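Local coordinates for protein L-cysteine S-thiosulfotransferase subunit SoxA (Paracoccus denitrificans, PDB 2C1D) that forms, with its partner SoxX, the heme enzyme that links thiosulfate to a cysteine of the sulfur carrier SoxYZ through a heterodisulfide bond, starting sulfur oxidation, at residues Arg64-Trp69 / Gln85-Met90; Trp162-Glu167 / Phe241-Leu246; Tyr173-Met178 / Asp228-Thr233. All coordinates share one frame; numbering follows the deposited sequence.

Contact 1 (Arg64-Trp69 / Gln85-Met90); sequences RGLDKW and QGPESM. With HEC (heme c), chain I.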
loop_
_atom_site.group_PDB
_atom_site.type_symbol
_atom_site.label_atom_id
_atom_site.label_comp_id
_atom_site.label_asym_id
_atom_site.label_seq_id
_atom_site.Cartn_x
_atom_site.Cartn_y
_atom_site.Cartn_z
ATOM N N ARG A 64 22.148 -14.792 3.592
ATOM C CA ARG A 64 23.111 -13.745 3.410
ATOM C C ARG A 64 23.136 -12.803 4.630
ATOM O O ARG A 64 24.196 -12.289 5.006
ATOM C CB ARG A 64 22.734 -12.970 2.175
ATOM C CG ARG A 64 23.763 -12.045 1.685
ATOM C CD ARG A 64 23.139 -10.829 1.098
ATOM N NE ARG A 64 23.163 -10.848 -0.324
ATOM C CZ ARG A 64 22.400 -10.127 -1.129
ATOM N NH1 ARG A 64 21.461 -9.275 -0.704
ATOM N NH2 ARG A 64 22.603 -10.278 -2.414
ATOM N N GLY A 65 21.962 -12.574 5.222
ATOM C CA GLY A 65 21.872 -11.848 6.481
ATOM C C GLY A 65 22.700 -12.540 7.558
ATOM O O GLY A 65 23.351 -11.892 8.357
ATOM N N LEU A 66 22.666 -13.866 7.569
ATOM C CA LEU A 66 23.377 -14.638 8.577
ATOM C C LEU A 66 24.887 -14.510 8.367
ATOM O O LEU A 66 25.644 -14.436 9.336
ATOM C CB LEU A 66 22.921 -16.103 8.563
ATOM C CG LEU A 66 23.660 -17.095 9.478
ATOM C CD1 LEU A 66 23.515 -16.706 10.947
ATOM C CD2 LEU A 66 23.137 -18.501 9.256
ATOM N N ASP A 67 25.327 -14.448 7.107
ATOM C CA ASP A 67 26.734 -14.183 6.798
ATOM C C ASP A 67 27.151 -12.824 7.310
ATOM O O ASP A 67 28.207 -12.690 7.916
ATOM C CB ASP A 67 27.026 -14.328 5.295
ATOM C CG ASP A 67 26.865 -15.768 4.808
ATOM O OD1 ASP A 67 26.911 -16.704 5.636
ATOM O OD2 ASP A 67 26.661 -16.075 3.624
ATOM N N LYS A 68 26.310 -11.825 7.128
ATOM C CA LYS A 68 26.638 -10.482 7.571
ATOM C C LYS A 68 26.611 -10.382 9.107
ATOM O O LYS A 68 27.390 -9.638 9.690
ATOM C CB LYS A 68 25.713 -9.445 6.919
ATOM C CG LYS A 68 25.885 -9.366 5.386
ATOM C CD LYS A 68 24.784 -8.596 4.648
ATOM C CE LYS A 68 25.224 -8.301 3.192
ATOM N NZ LYS A 68 24.213 -7.527 2.396
ATOM N N TRP A 69 25.750 -11.154 9.753
ATOM C CA TRP A 69 25.676 -11.205 11.227
ATOM C C TRP A 69 26.990 -11.744 11.807
ATOM O O TRP A 69 27.464 -11.268 12.838
ATOM C CB TRP A 69 24.499 -12.083 11.648
ATOM C CG TRP A 69 24.388 -12.424 13.110
ATOM C CD1 TRP A 69 24.985 -13.482 13.761
ATOM C CD2 TRP A 69 23.565 -11.775 14.078
ATOM N NE1 TRP A 69 24.627 -13.492 15.091
ATOM C CE2 TRP A 69 23.752 -12.458 15.319
ATOM C CE3 TRP A 69 22.722 -10.650 14.045
ATOM C CZ2 TRP A 69 23.129 -12.059 16.494
ATOM C CZ3 TRP A 69 22.087 -10.253 15.221
ATOM C CH2 TRP A 69 22.281 -10.969 16.428
ATOM N N GLN A 85 26.037 -13.308 20.128
ATOM C CA GLN A 85 26.142 -14.724 19.747
ATOM C C GLN A 85 25.202 -15.083 18.574
ATOM O O GLN A 85 25.121 -14.321 17.621
ATOM C CB GLN A 85 25.947 -15.613 20.976
ATOM C CG GLN A 85 27.034 -15.404 22.029
ATOM C CD GLN A 85 26.518 -14.726 23.287
ATOM O OE1 GLN A 85 26.288 -13.519 23.298
ATOM N NE2 GLN A 85 26.352 -15.513 24.367
ATOM N N GLY A 86 24.505 -16.222 18.623
ATOM C CA GLY A 86 23.576 -16.600 17.570
ATOM C C GLY A 86 22.466 -15.582 17.369
ATOM O O GLY A 86 22.142 -14.811 18.281
ATOM N N PRO A 87 21.864 -15.569 16.187
ATOM C CA PRO A 87 20.776 -14.611 15.919
ATOM C C PRO A 87 19.511 -14.959 16.708
ATOM O O PRO A 87 18.624 -14.110 16.840
ATOM C CB PRO A 87 20.571 -14.719 14.408
ATOM C CG PRO A 87 20.986 -16.143 14.067
ATOM C CD PRO A 87 22.132 -16.461 15.041
ATOM N N GLU A 88 19.416 -16.189 17.219
ATOM C CA GLU A 88 18.311 -16.549 18.110
ATOM C C GLU A 88 18.236 -15.636 19.359
ATOM O O GLU A 88 17.218 -15.634 20.075
ATOM C CB GLU A 88 18.325 -18.037 18.492
ATOM C CG GLU A 88 19.495 -18.519 19.363
ATOM C CD GLU A 88 20.738 -18.928 18.563
ATOM O OE1 GLU A 88 20.800 -18.678 17.343
ATOM O OE2 GLU A 88 21.665 -19.498 19.176
ATOM N N SER A 89 19.304 -14.871 19.607
ATOM C CA SER A 89 19.348 -13.848 20.671
ATOM C C SER A 89 18.258 -12.808 20.478
ATOM O O SER A 89 17.821 -12.163 21.432
ATOM C CB SER A 89 20.727 -13.168 20.696
ATOM O OG SER A 89 21.030 -12.489 19.494
ATOM N N MET A 90 17.815 -12.646 19.229
ATOM C CA MET A 90 16.749 -11.732 18.899
ATOM C C MET A 90 15.375 -12.382 18.842
ATOM O O MET A 90 14.439 -11.784 18.314
ATOM C CB MET A 90 17.070 -11.026 17.588
ATOM C CG MET A 90 18.351 -10.200 17.636
ATOM S SD MET A 90 18.186 -8.897 18.877
ATOM C CE MET A 90 19.957 -8.636 19.438
HETATM FE FE HEC I . 23.410 -5.005 18.978
HETATM C CHA HEC I . 20.746 -4.045 21.038
HETATM C CHB HEC I . 21.238 -5.917 16.604
HETATM C CHC HEC I . 26.049 -5.592 16.944
HETATM C CHD HEC I . 25.516 -4.786 21.686
HETATM N NA HEC I . 21.380 -4.998 18.873
HETATM C C1A HEC I . 20.465 -4.584 19.810
HETATM C C2A HEC I . 19.152 -4.761 19.265
HETATM C C3A HEC I . 19.293 -5.276 18.038
HETATM C C4A HEC I . 20.702 -5.412 17.753
HETATM C CMA HEC I . 18.178 -5.634 17.049
HETATM C CAA HEC I . 17.847 -4.408 20.005
HETATM C CBA HEC I . 17.648 -5.449 21.089
HETATM C CGA HEC I . 16.517 -5.130 22.055
HETATM O O1A HEC I . 16.135 -3.951 22.237
HETATM O O2A HEC I . 16.026 -6.128 22.650
HETATM N NB HEC I . 23.608 -5.677 17.105
HETATM C C1B HEC I . 22.561 -5.907 16.243
HETATM C C2B HEC I . 23.123 -6.100 14.913
HETATM C C3B HEC I . 24.456 -6.019 15.006
HETATM C C4B HEC I . 24.788 -5.752 16.399
HETATM C CMB HEC I . 22.297 -6.433 13.654
HETATM C CAB HEC I . 25.482 -6.164 13.835
HETATM C CBB HEC I . 25.207 -5.298 12.810
HETATM N NC HEC I . 25.434 -5.182 19.295
HETATM C C1C HEC I . 26.349 -5.341 18.279
HETATM C C2C HEC I . 27.668 -5.339 18.882
HETATM C C3C HEC I . 27.539 -4.993 20.186
HETATM C C4C HEC I . 26.113 -4.979 20.473
HETATM C CMC HEC I . 28.972 -5.329 18.052
HETATM C CAC HEC I . 28.667 -4.808 21.258
HETATM C CBC HEC I . 29.696 -3.971 20.999
HETATM N ND HEC I . 23.148 -4.497 21.038
HETATM C C1D HEC I . 24.210 -4.426 21.936
HETATM C C2D HEC I . 23.733 -3.878 23.191
HETATM C C3D HEC I . 22.250 -3.621 22.988
HETATM C C4D HEC I . 21.974 -4.047 21.625
HETATM C CMD HEC I . 24.523 -3.594 24.482
HETATM C CAD HEC I . 21.252 -3.039 24.002
HETATM C CBD HEC I . 20.674 -4.157 24.816
HETATM C CGD HEC I . 19.568 -3.653 25.740
HETATM O O1D HEC I . 19.365 -4.274 26.827
HETATM O O2D HEC I . 18.898 -2.663 25.373
#
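W69, in the last turn of helix 59-70, stands beside the short 3-10 turn at P87, with the CA atoms of the two residues 7.6 Å apart. The helix belongs to a cytochrome c domain, and the loop follows directly on C80 and C83, which attach the first heme covalently, and H84, an axial ligand of its iron. The W69 indole bridges the two segments. Its CG lies anti to the backbone N (chi1 171°), which carries the ring off the helix and across to the loop. NE1 donates to Q85 O over 2.7 Å; the bond is bent at the hydrogen (140°), but the acceptor lies close to the indole plane, and NE1 in turn lies in the plane of the carbonyl. Q85 leaves the helix 80-84 with positive phi, the point where the chain turns. P87 then covers one face of the indole in a CH-pi contact, with CA 4.0 Å from the centroid of the W69 six-membered ring, while L66 CD1 meets P87 CG obliquely from the helix side. At the ring edge near CH2 sits S89 OG, which is not spent on the ring: it donates to G86 O, which also accepts from S89 N, so two bonds from one residue grip a single carbonyl and hold the turn closed. L140 of helix 132-143 packs on both W69 and P87. Beyond S89, M90 CG touches W69 CH2, and the methionine chain, bent at chi2 (-62°), turns onto the porphyrin, where M90 CE lies 3.7 Å from heme C3A.

Contact 2 (Trp162-Glu167 / Phe241-Leu246); sequences WEHGKE and FKALEL. With ZN (zinc ion), chain K.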
loop_
_atom_site.group_PDB
_atom_site.type_symbol
_atom_site.label_atom_id
_atom_site.label_comp_id
_atom_site.label_asym_id
_atom_site.label_seq_id
_atom_site.Cartn_x
_atom_site.Cartn_y
_atom_site.Cartn_z
ATOM N N TRP A 162 0.954 5.958 18.069
ATOM C CA TRP A 162 -0.032 5.117 17.395
ATOM C C TRP A 162 -1.127 5.989 16.795
ATOM O O TRP A 162 -1.558 5.797 15.649
ATOM C CB TRP A 162 -0.596 4.124 18.421
ATOM C CG TRP A 162 -1.567 3.126 17.927
ATOM C CD1 TRP A 162 -1.290 1.895 17.410
ATOM C CD2 TRP A 162 -3.000 3.227 17.970
ATOM N NE1 TRP A 162 -2.457 1.244 17.109
ATOM C CE2 TRP A 162 -3.519 2.036 17.441
ATOM C CE3 TRP A 162 -3.892 4.221 18.383
ATOM C CZ2 TRP A 162 -4.880 1.811 17.300
ATOM C CZ3 TRP A 162 -5.242 3.998 18.272
ATOM C CH2 TRP A 162 -5.732 2.793 17.733
ATOM N N GLU A 163 -1.582 6.950 17.577
ATOM C CA GLU A 163 -2.570 7.926 17.117
ATOM C C GLU A 163 -2.066 8.739 15.918
ATOM O O GLU A 163 -2.820 9.037 15.014
ATOM C CB GLU A 163 -2.936 8.907 18.253
ATOM C CG GLU A 163 -3.870 8.359 19.324
ATOM C CD GLU A 163 -5.263 7.994 18.834
ATOM O OE1 GLU A 163 -5.738 8.461 17.764
ATOM O OE2 GLU A 163 -5.909 7.203 19.553
ATOM N N HIS A 164 -0.797 9.092 15.924
ATOM C CA HIS A 164 -0.205 9.847 14.816
ATOM C C HIS A 164 -0.229 8.969 13.554
ATOM O O HIS A 164 -0.520 9.464 12.481
ATOM C CB HIS A 164 1.220 10.291 15.168
ATOM C CG HIS A 164 1.677 11.507 14.428
ATOM N ND1 HIS A 164 1.134 12.755 14.644
ATOM C CD2 HIS A 164 2.628 11.669 13.485
ATOM C CE1 HIS A 164 1.726 13.633 13.854
ATOM N NE2 HIS A 164 2.637 12.999 13.141
ATOM N N GLY A 165 0.051 7.664 13.699
ATOM C CA GLY A 165 0.001 6.743 12.580
ATOM C C GLY A 165 -1.425 6.521 12.102
ATOM O O GLY A 165 -1.685 6.441 10.899
ATOM N N LYS A 166 -2.366 6.441 13.039
ATOM C CA LYS A 166 -3.763 6.265 12.687
ATOM C C LYS A 166 -4.217 7.406 11.776
ATOM O O LYS A 166 -4.867 7.175 10.762
ATOM C CB LYS A 166 -4.661 6.194 13.945
ATOM C CG LYS A 166 -6.127 5.964 13.624
ATOM C CD LYS A 166 -7.029 6.109 14.878
ATOM C CE LYS A 166 -8.516 6.224 14.505
ATOM N NZ LYS A 166 -9.333 6.048 15.747
ATOM N N GLU A 167 -3.871 8.637 12.143
ATOM C CA GLU A 167 -4.264 9.797 11.339
ATOM C C GLU A 167 -3.753 9.681 9.881
ATOM O O GLU A 167 -4.494 9.945 8.939
ATOM C CB GLU A 167 -3.777 11.097 12.013
ATOM C CG GLU A 167 -4.471 12.359 11.517
ATOM C CD GLU A 167 -3.692 13.636 11.787
ATOM O OE1 GLU A 167 -2.762 13.641 12.640
ATOM O OE2 GLU A 167 -4.014 14.654 11.124
ATOM N N PHE A 241 6.518 7.855 9.210
ATOM C CA PHE A 241 6.434 6.465 8.715
ATOM C C PHE A 241 6.783 5.446 9.811
ATOM O O PHE A 241 6.366 4.290 9.728
ATOM C CB PHE A 241 7.284 6.253 7.455
ATOM C CG PHE A 241 6.550 6.488 6.138
ATOM C CD1 PHE A 241 7.229 6.327 4.952
ATOM C CD2 PHE A 241 5.197 6.886 6.080
ATOM C CE1 PHE A 241 6.610 6.530 3.739
ATOM C CE2 PHE A 241 4.571 7.096 4.850
ATOM C CZ PHE A 241 5.257 6.908 3.700
ATOM N N LYS A 242 7.542 5.860 10.829
ATOM C CA LYS A 242 7.763 5.014 12.011
ATOM C C LYS A 242 6.458 4.890 12.768
ATOM O O LYS A 242 6.058 3.791 13.179
ATOM C CB LYS A 242 8.800 5.617 12.952
ATOM C CG LYS A 242 10.214 5.597 12.478
ATOM C CD LYS A 242 11.123 5.910 13.639
ATOM C CE LYS A 242 12.471 6.433 13.201
ATOM N NZ LYS A 242 13.261 6.712 14.495
ATOM N N ALA A 243 5.759 6.010 12.921
ATOM C CA ALA A 243 4.425 5.994 13.514
ATOM C C ALA A 243 3.416 5.169 12.713
ATOM O O ALA A 243 2.641 4.408 13.278
ATOM C CB ALA A 243 3.899 7.417 13.728
ATOM N N LEU A 244 3.450 5.284 11.396
ATOM C CA LEU A 244 2.598 4.497 10.526
ATOM C C LEU A 244 2.922 3.009 10.676
ATOM O O LEU A 244 2.023 2.203 10.713
ATOM C CB LEU A 244 2.804 4.928 9.057
ATOM C CG LEU A 244 1.936 4.285 7.993
ATOM C CD1 LEU A 244 0.441 4.469 8.293
ATOM C CD2 LEU A 244 2.291 4.858 6.599
ATOM N N GLU A 245 4.205 2.654 10.741
ATOM C CA GLU A 245 4.585 1.246 10.902
ATOM C C GLU A 245 4.057 0.666 12.220
ATOM O O GLU A 245 3.637 -0.499 12.276
ATOM C CB GLU A 245 6.119 1.018 10.773
ATOM C CG GLU A 245 6.478 -0.463 10.788
ATOM C CD GLU A 245 7.924 -0.789 10.445
ATOM O OE1 GLU A 245 8.473 -1.763 11.024
ATOM O OE2 GLU A 245 8.511 -0.112 9.593
ATOM N N LEU A 246 4.064 1.471 13.273
ATOM C CA LEU A 246 3.498 1.073 14.573
ATOM C C LEU A 246 2.005 0.830 14.461
ATOM O O LEU A 246 1.491 -0.196 14.921
ATOM C CB LEU A 246 3.755 2.156 15.637
ATOM C CG LEU A 246 3.085 2.022 17.017
ATOM C CD1 LEU A 246 3.616 0.810 17.817
ATOM C CD2 LEU A 246 3.274 3.301 17.815
HETATM ZN ZN ZN K . 3.807 14.005 11.748
#
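H164, whose CB packs on A243 CB, binds the zinc ion through NE2 at 2.1 Å. D240, just before the 241-246 segment, supplies OD1 to the same metal, so zinc ties together the two helices that also pack directly. With CG anti to the backbone N (chi1 -155°), the H164 imidazole is carried past A243, whose methyl group lies at the ring edge. Helices 159-170 and 239-251 are the first and last helices of the second cytochrome c domain, and their segments cross almost at a right angle (-93°), with the axes 7.2 Å apart, as the terminal helices of this fold do. G165 makes such closeness possible: its CA comes within 4.0 Å of L244 CA and offers a CA-H...O contact to A243 O. A CB at this position would run into that same carbonyl. On one flank of the crossing L246 CD2 sits 3.5 Å from W162 N and also touches W162 CB, while the indole itself extends past the contact, held by NE1 to S250 OG and by edge-to-face meetings with Y247 and F27. L244 directs its CB away from the partner helix, yet its CD1 grazes G165 O at 3.9 Å.

Contact 3 (Tyr173-Met178 / Asp228-Thr233); sequences YGQLEM and DTRAET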
loop_
_atom_site.group_PDB
_atom_site.type_symbol
_atom_site.label_atom_id
_atom_site.label_comp_id
_atom_site.label_asym_id
_atom_site.label_seq_id
_atom_site.Cartn_x
_atom_site.Cartn_y
_atom_site.Cartn_z
ATOM N N TYR A 173 -4.505 11.249 0.727
ATOM C CA TYR A 173 -3.411 11.959 0.093
ATOM C C TYR A 173 -3.513 12.150 -1.428
ATOM O O TYR A 173 -4.206 11.415 -2.148
ATOM C CB TYR A 173 -2.101 11.252 0.408
ATOM C CG TYR A 173 -1.715 11.288 1.880
ATOM C CD1 TYR A 173 -1.711 10.124 2.663
ATOM C CD2 TYR A 173 -1.344 12.485 2.491
ATOM C CE1 TYR A 173 -1.342 10.161 3.991
ATOM C CE2 TYR A 173 -0.984 12.532 3.828
ATOM C CZ TYR A 173 -0.997 11.378 4.579
ATOM O OH TYR A 173 -0.619 11.458 5.908
ATOM N N GLY A 174 -2.767 13.141 -1.900
ATOM C CA GLY A 174 -2.452 13.265 -3.307
ATOM C C GLY A 174 -3.576 13.824 -4.146
ATOM O O GLY A 174 -4.680 14.108 -3.633
ATOM N N GLN A 175 -3.298 13.965 -5.445
ATOM C CA GLN A 175 -4.289 14.423 -6.406
ATOM C C GLN A 175 -5.415 13.392 -6.521
ATOM O O GLN A 175 -6.557 13.758 -6.733
ATOM C CB GLN A 175 -3.651 14.735 -7.767
ATOM C CG GLN A 175 -4.636 15.327 -8.775
ATOM C CD GLN A 175 -3.960 15.894 -10.001
ATOM O OE1 GLN A 175 -2.913 15.403 -10.407
ATOM N NE2 GLN A 175 -4.533 16.967 -10.567
ATOM N N LEU A 176 -5.094 12.113 -6.293
ATOM C CA LEU A 176 -6.087 11.047 -6.295
ATOM C C LEU A 176 -6.972 10.964 -5.047
ATOM O O LEU A 176 -7.980 10.261 -5.079
ATOM C CB LEU A 176 -5.412 9.680 -6.539
ATOM C CG LEU A 176 -4.817 9.484 -7.931
ATOM C CD1 LEU A 176 -4.086 8.110 -8.117
ATOM C CD2 LEU A 176 -5.890 9.670 -8.990
ATOM N N GLU A 177 -6.582 11.659 -3.974
ATOM C CA GLU A 177 -7.350 11.777 -2.747
ATOM C C GLU A 177 -7.703 10.401 -2.162
ATOM O O GLU A 177 -8.873 10.063 -1.998
ATOM C CB GLU A 177 -8.585 12.650 -2.967
ATOM C CG GLU A 177 -8.221 14.089 -3.372
ATOM C CD GLU A 177 -9.431 15.021 -3.422
ATOM O OE1 GLU A 177 -9.975 15.272 -4.527
ATOM O OE2 GLU A 177 -9.834 15.479 -2.340
ATOM N N MET A 178 -6.666 9.640 -1.833
ATOM C CA MET A 178 -6.806 8.264 -1.386
ATOM C C MET A 178 -5.978 7.976 -0.139
ATOM O O MET A 178 -4.800 8.347 -0.025
ATOM C CB MET A 178 -6.416 7.306 -2.513
ATOM C CG MET A 178 -7.386 7.273 -3.664
ATOM S SD MET A 178 -6.825 6.290 -5.090
ATOM C CE MET A 178 -8.261 6.645 -6.200
ATOM N N ASP A 228 1.969 6.908 -4.990
ATOM C CA ASP A 228 1.075 6.460 -6.044
ATOM C C ASP A 228 -0.354 6.991 -5.920
ATOM O O ASP A 228 -1.177 6.721 -6.770
ATOM C CB ASP A 228 1.102 4.937 -6.103
ATOM C CG ASP A 228 2.421 4.407 -6.656
ATOM O OD1 ASP A 228 3.212 5.194 -7.236
ATOM O OD2 ASP A 228 2.734 3.229 -6.560
ATOM N N THR A 229 -0.649 7.742 -4.862
ATOM C CA THR A 229 -1.850 8.574 -4.831
ATOM C C THR A 229 -1.662 9.920 -5.566
ATOM O O THR A 229 -2.528 10.784 -5.497
ATOM C CB THR A 229 -2.277 8.849 -3.373
ATOM O OG1 THR A 229 -1.330 9.715 -2.723
ATOM C CG2 THR A 229 -2.338 7.556 -2.524
ATOM N N ARG A 230 -0.552 10.077 -6.289
ATOM C CA ARG A 230 -0.116 11.359 -6.845
ATOM C C ARG A 230 0.131 12.390 -5.738
ATOM O O ARG A 230 -0.413 13.519 -5.773
ATOM C CB ARG A 230 -1.091 11.908 -7.885
ATOM C CG ARG A 230 -1.306 10.994 -9.084
ATOM C CD ARG A 230 -2.348 11.493 -10.067
ATOM N NE ARG A 230 -1.713 12.368 -11.026
ATOM C CZ ARG A 230 -1.449 12.070 -12.288
ATOM N NH1 ARG A 230 -1.854 10.939 -12.843
ATOM N NH2 ARG A 230 -0.837 12.970 -13.025
ATOM N N ALA A 231 0.963 11.990 -4.776
ATOM C CA ALA A 231 1.331 12.817 -3.614
ATOM C C ALA A 231 2.831 12.962 -3.455
ATOM O O ALA A 231 3.617 12.147 -3.964
ATOM C CB ALA A 231 0.796 12.214 -2.305
ATOM N N GLU A 232 3.190 13.975 -2.661
ATOM C CA GLU A 232 4.503 14.094 -2.071
ATOM C C GLU A 232 4.572 13.026 -1.003
ATOM O O GLU A 232 3.761 13.010 -0.076
ATOM C CB GLU A 232 4.679 15.474 -1.428
ATOM C CG GLU A 232 6.092 15.716 -0.912
ATOM C CD GLU A 232 6.231 16.967 -0.039
ATOM O OE1 GLU A 232 7.279 17.049 0.629
ATOM O OE2 GLU A 232 5.301 17.833 0.005
ATOM N N THR A 233 5.524 12.119 -1.138
ATOM C CA THR A 233 5.620 10.994 -0.229
ATOM C C THR A 233 6.561 11.332 0.947
ATOM O O THR A 233 7.110 12.454 1.034
ATOM C CB THR A 233 5.997 9.702 -1.001
ATOM O OG1 THR A 233 5.869 8.547 -0.146
ATOM C CG2 THR A 233 7.460 9.713 -1.478
HETATM O O HOH W 1 -0.158 14.353 -10.138
#
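Q175 N donates to R230 O (2.9 Å) and L176 N to T229 O (3.0 Å), two nearly straight bonds that join a type I beta turn, G174 to E177, to the loop 228-233. The turn closes on a G1 beta bulge, in which E177 and M178 both face Y173, and it leads into the helix with C180, which attaches the second heme, and C183, probably its second attachment. G174 lies directly against the opposing backbone: its positive phi suits glycine, its CA makes a CA-H...O contact with T229 O, and a CB would collide with that oxygen. Around these bonds, L176 CB and CG cover T229 O, and the L176 side chain lies across that of R230, CG 3.8 Å from R230 CD. Q175 and R230 run side by side, amide and guanidinium planes 69° apart. The arginine's bend at chi3 (88°) turns NE toward Q175 OE1, but the direct bond is weak (3.3 Å); a water accepts from R230 NE at 2.7 Å and donates to Q175 OE1, bridging the two. With an alanine here, the bridging water is likely to lose its NE donor, Q175 OE1 its arginine partner, and L176 CG the methylene group packed against it. Farther out, Q175 NE2 is held by A117 O and K96 O of the SoxX chain, and E177 forms a salt bridge with that K96. T229 OG1 bonds back to V226 O, while T229 CG2 packs 4.1 Å from CB of M178, a heme-pocket residue.

Overall arrangement
Contact 1 lies in the first cytochrome c domain and contacts 2 and 3 in the second, on opposite sides of the chain's centre; the centre of contact 1 is about 29 Å from that of contact 2 and about 39 Å from that of contact 3. Contacts 2 and 3 have centres about 18 Å apart and touch where F241 CZ meets T233 OG1 at 4.2 Å. All three reach a heme: M90 of contact 1 lies in the first heme's pocket, the L244 side chain is about 4 Å from a bound heme and that of M178 about 3 Å from one. The loop 228-233 begins three residues after C225, the axial ligand and persulfide-forming active-site cysteine, and contact 3 also faces SoxX.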